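Local coordinates for protein protelomerase (Agrobacterium tumefaciens, PDB 4F43) that generates and protects the hairpin ends of a linear chromosome, probably by cutting and rejoining DNA strands as other telomere resolvases do, at residues A[176-181]-A[200-205]. The protein carries 1 engineered substitution. Numbering follows the deposited sequence.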
loop_
_atom_site.group_PDB
_atom_site.type_symbol
_atom_site.label_atom_id
_atom_site.label_comp_id
_atom_site.label_asym_id
_atom_site.label_seq_id
_atom_site.Cartn_x
_atom_site.Cartn_y
_atom_site.Cartn_z
ATOM N N TRP A 176 5.018 -14.759 20.372
ATOM C CA TRP A 176 4.967 -14.723 18.913
ATOM C C TRP A 176 3.727 -14.027 18.353
ATOM O O TRP A 176 3.177 -14.455 17.339
ATOM C CB TRP A 176 5.075 -16.141 18.345
ATOM C CG TRP A 176 6.337 -16.846 18.744
ATOM C CD1 TRP A 176 6.535 -17.603 19.863
ATOM C CD2 TRP A 176 7.579 -16.853 18.030
ATOM N NE1 TRP A 176 7.823 -18.082 19.888
ATOM C CE2 TRP A 176 8.484 -17.636 18.774
ATOM C CE3 TRP A 176 8.012 -16.275 16.833
ATOM C CZ2 TRP A 176 9.796 -17.856 18.361
ATOM C CZ3 TRP A 176 9.315 -16.495 16.424
ATOM C CH2 TRP A 176 10.192 -17.278 17.186
ATOM N N SER A 177 3.300 -12.951 19.009
ATOM C CA SER A 177 2.195 -12.133 18.511
ATOM C C SER A 177 2.139 -10.778 19.211
ATOM O O SER A 177 2.456 -10.666 20.394
ATOM C CB SER A 177 0.855 -12.855 18.671
ATOM O OG SER A 177 0.385 -12.776 20.004
ATOM N N ILE A 178 1.735 -9.753 18.466
ATOM C CA ILE A 178 1.572 -8.408 19.011
ATOM C C ILE A 178 0.242 -7.807 18.562
ATOM O O ILE A 178 -0.528 -8.450 17.851
ATOM C CB ILE A 178 2.713 -7.474 18.561
ATOM C CG1 ILE A 178 2.685 -7.289 17.042
ATOM C CG2 ILE A 178 4.064 -8.012 19.012
ATOM C CD1 ILE A 178 3.808 -6.419 16.515
ATOM N N LEU A 179 -0.025 -6.573 18.982
ATOM C CA LEU A 179 -1.224 -5.861 18.555
ATOM C C LEU A 179 -0.859 -4.779 17.541
ATOM O O LEU A 179 0.286 -4.334 17.489
ATOM C CB LEU A 179 -1.946 -5.250 19.757
ATOM C CG LEU A 179 -2.339 -6.211 20.881
ATOM C CD1 LEU A 179 -3.079 -5.471 21.984
ATOM C CD2 LEU A 179 -3.181 -7.357 20.341
ATOM N N PHE A 180 -1.831 -4.358 16.739
ATOM C CA PHE A 180 -1.561 -3.421 15.652
ATOM C C PHE A 180 -2.674 -2.399 15.423
ATOM O O PHE A 180 -3.858 -2.706 15.577
ATOM C CB PHE A 180 -1.270 -4.189 14.359
ATOM C CG PHE A 180 -1.273 -3.330 13.129
ATOM C CD1 PHE A 180 -0.249 -2.425 12.897
ATOM C CD2 PHE A 180 -2.298 -3.431 12.201
ATOM C CE1 PHE A 180 -0.253 -1.631 11.763
ATOM C CE2 PHE A 180 -2.307 -2.641 11.067
ATOM C CZ PHE A 180 -1.284 -1.740 10.846
ATOM N N ASN A 181 -2.274 -1.187 15.048
ATOM C CA ASN A 181 -3.197 -0.102 14.736
ATOM C C ASN A 181 -2.433 1.047 14.083
ATOM O O ASN A 181 -1.380 1.447 14.575
ATOM C CB ASN A 181 -3.885 0.391 16.011
ATOM C CG ASN A 181 -5.203 1.088 15.733
ATOM O OD1 ASN A 181 -5.973 0.668 14.869
ATOM N ND2 ASN A 181 -5.472 2.159 16.471
ATOM N N ILE A 200 -1.942 -9.705 15.660
ATOM C CA ILE A 200 -1.212 -10.241 14.516
ATOM C C ILE A 200 -0.003 -11.054 14.971
ATOM O O ILE A 200 0.583 -10.770 16.014
ATOM C CB ILE A 200 -0.730 -9.116 13.576
ATOM C CG1 ILE A 200 0.130 -8.107 14.343
ATOM C CG2 ILE A 200 -1.911 -8.425 12.922
ATOM C CD1 ILE A 200 0.753 -7.046 13.465
ATOM N N PRO A 201 0.371 -12.079 14.193
ATOM C CA PRO A 201 1.558 -12.875 14.517
ATOM C C PRO A 201 2.843 -12.152 14.131
ATOM O O PRO A 201 2.827 -11.275 13.268
ATOM C CB PRO A 201 1.383 -14.122 13.649
ATOM C CG PRO A 201 0.600 -13.643 12.477
ATOM C CD PRO A 201 -0.352 -12.618 13.026
ATOM N N VAL A 202 3.945 -12.522 14.776
ATOM C CA VAL A 202 5.258 -11.985 14.437
ATOM C C VAL A 202 6.263 -13.116 14.246
ATOM O O VAL A 202 6.090 -14.209 14.783
ATOM C CB VAL A 202 5.772 -11.008 15.510
ATOM C CG1 VAL A 202 5.014 -9.695 15.433
ATOM C CG2 VAL A 202 5.647 -11.619 16.891
ATOM N N LEU A 203 7.314 -12.847 13.479
ATOM C CA LEU A 203 8.267 -13.884 13.095
ATOM C C LEU A 203 9.520 -13.888 13.970
ATOM O O LEU A 203 10.483 -14.602 13.693
ATOM C CB LEU A 203 8.629 -13.751 11.613
ATOM C CG LEU A 203 7.412 -13.778 10.683
ATOM C CD1 LEU A 203 7.832 -13.709 9.226
ATOM C CD2 LEU A 203 6.567 -15.015 10.946
ATOM N N THR A 204 9.495 -13.082 15.024
ATOM C CA THR A 204 10.525 -13.116 16.056
ATOM C C THR A 204 9.876 -12.697 17.371
ATOM O O THR A 204 8.745 -12.215 17.370
ATOM C CB THR A 204 11.712 -12.188 15.727
ATOM O OG1 THR A 204 12.796 -12.451 16.627
ATOM C CG2 THR A 204 11.302 -10.732 15.841
ATOM N N ARG A 205 10.579 -12.883 18.485
ATOM C CA ARG A 205 9.997 -12.597 19.797
ATOM C C ARG A 205 9.504 -11.156 19.932
ATOM O O ARG A 205 10.160 -10.217 19.482
ATOM C CB ARG A 205 10.957 -12.965 20.931
ATOM C CG ARG A 205 12.431 -12.861 20.582
ATOM C CD ARG A 205 13.267 -13.605 21.610
ATOM N NE ARG A 205 14.690 -13.606 21.285
ATOM C CZ ARG A 205 15.584 -12.798 21.845
ATOM N NH1 ARG A 205 15.205 -11.918 22.760
ATOM N NH2 ARG A 205 16.860 -12.872 21.490
#
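I178 packs between I200 and V202 on one face of the four-stranded antiparallel sheet, where strand 177-180 pairs with the outermost strand 198-201. Its CG1, set between backbone N and carbonyl carbon (chi1 64°), meets I200 CG1 at 3.8 Å, while I178 CD1 reaches V202 CG1 at 3.7 Å, the latter two side chains crossing nearly at right angles. I200 CD1 reaches on to F180 CB, 3.6 Å away. T151 of helix 140-151 touches I178, I200 and V202, and V209 and L210 of helix 206-217 pack on I178, joining the sheet to both helices of the catalytic domain. The backbone holds the register: I178 and I200 form an antiparallel hydrogen-bonded pair, with I178 N to I200 O and I200 N to I178 O both 2.9 Å. Beyond the non-hydrogen-bonded pair S177 and P201, regular pairing fades into a weak 3.3 Å bond from V202 N to W176 O. At the solvent-exposed W176, the indole turns its edge to backbone carbonyls, CZ3 lying 3.5 Å from L203 O, and R205 N sits over one ring face. The carbonyls would suit the weakly positive ring edge, but such contacts are soft, and the pairing is probably looser toward W176 than at I178.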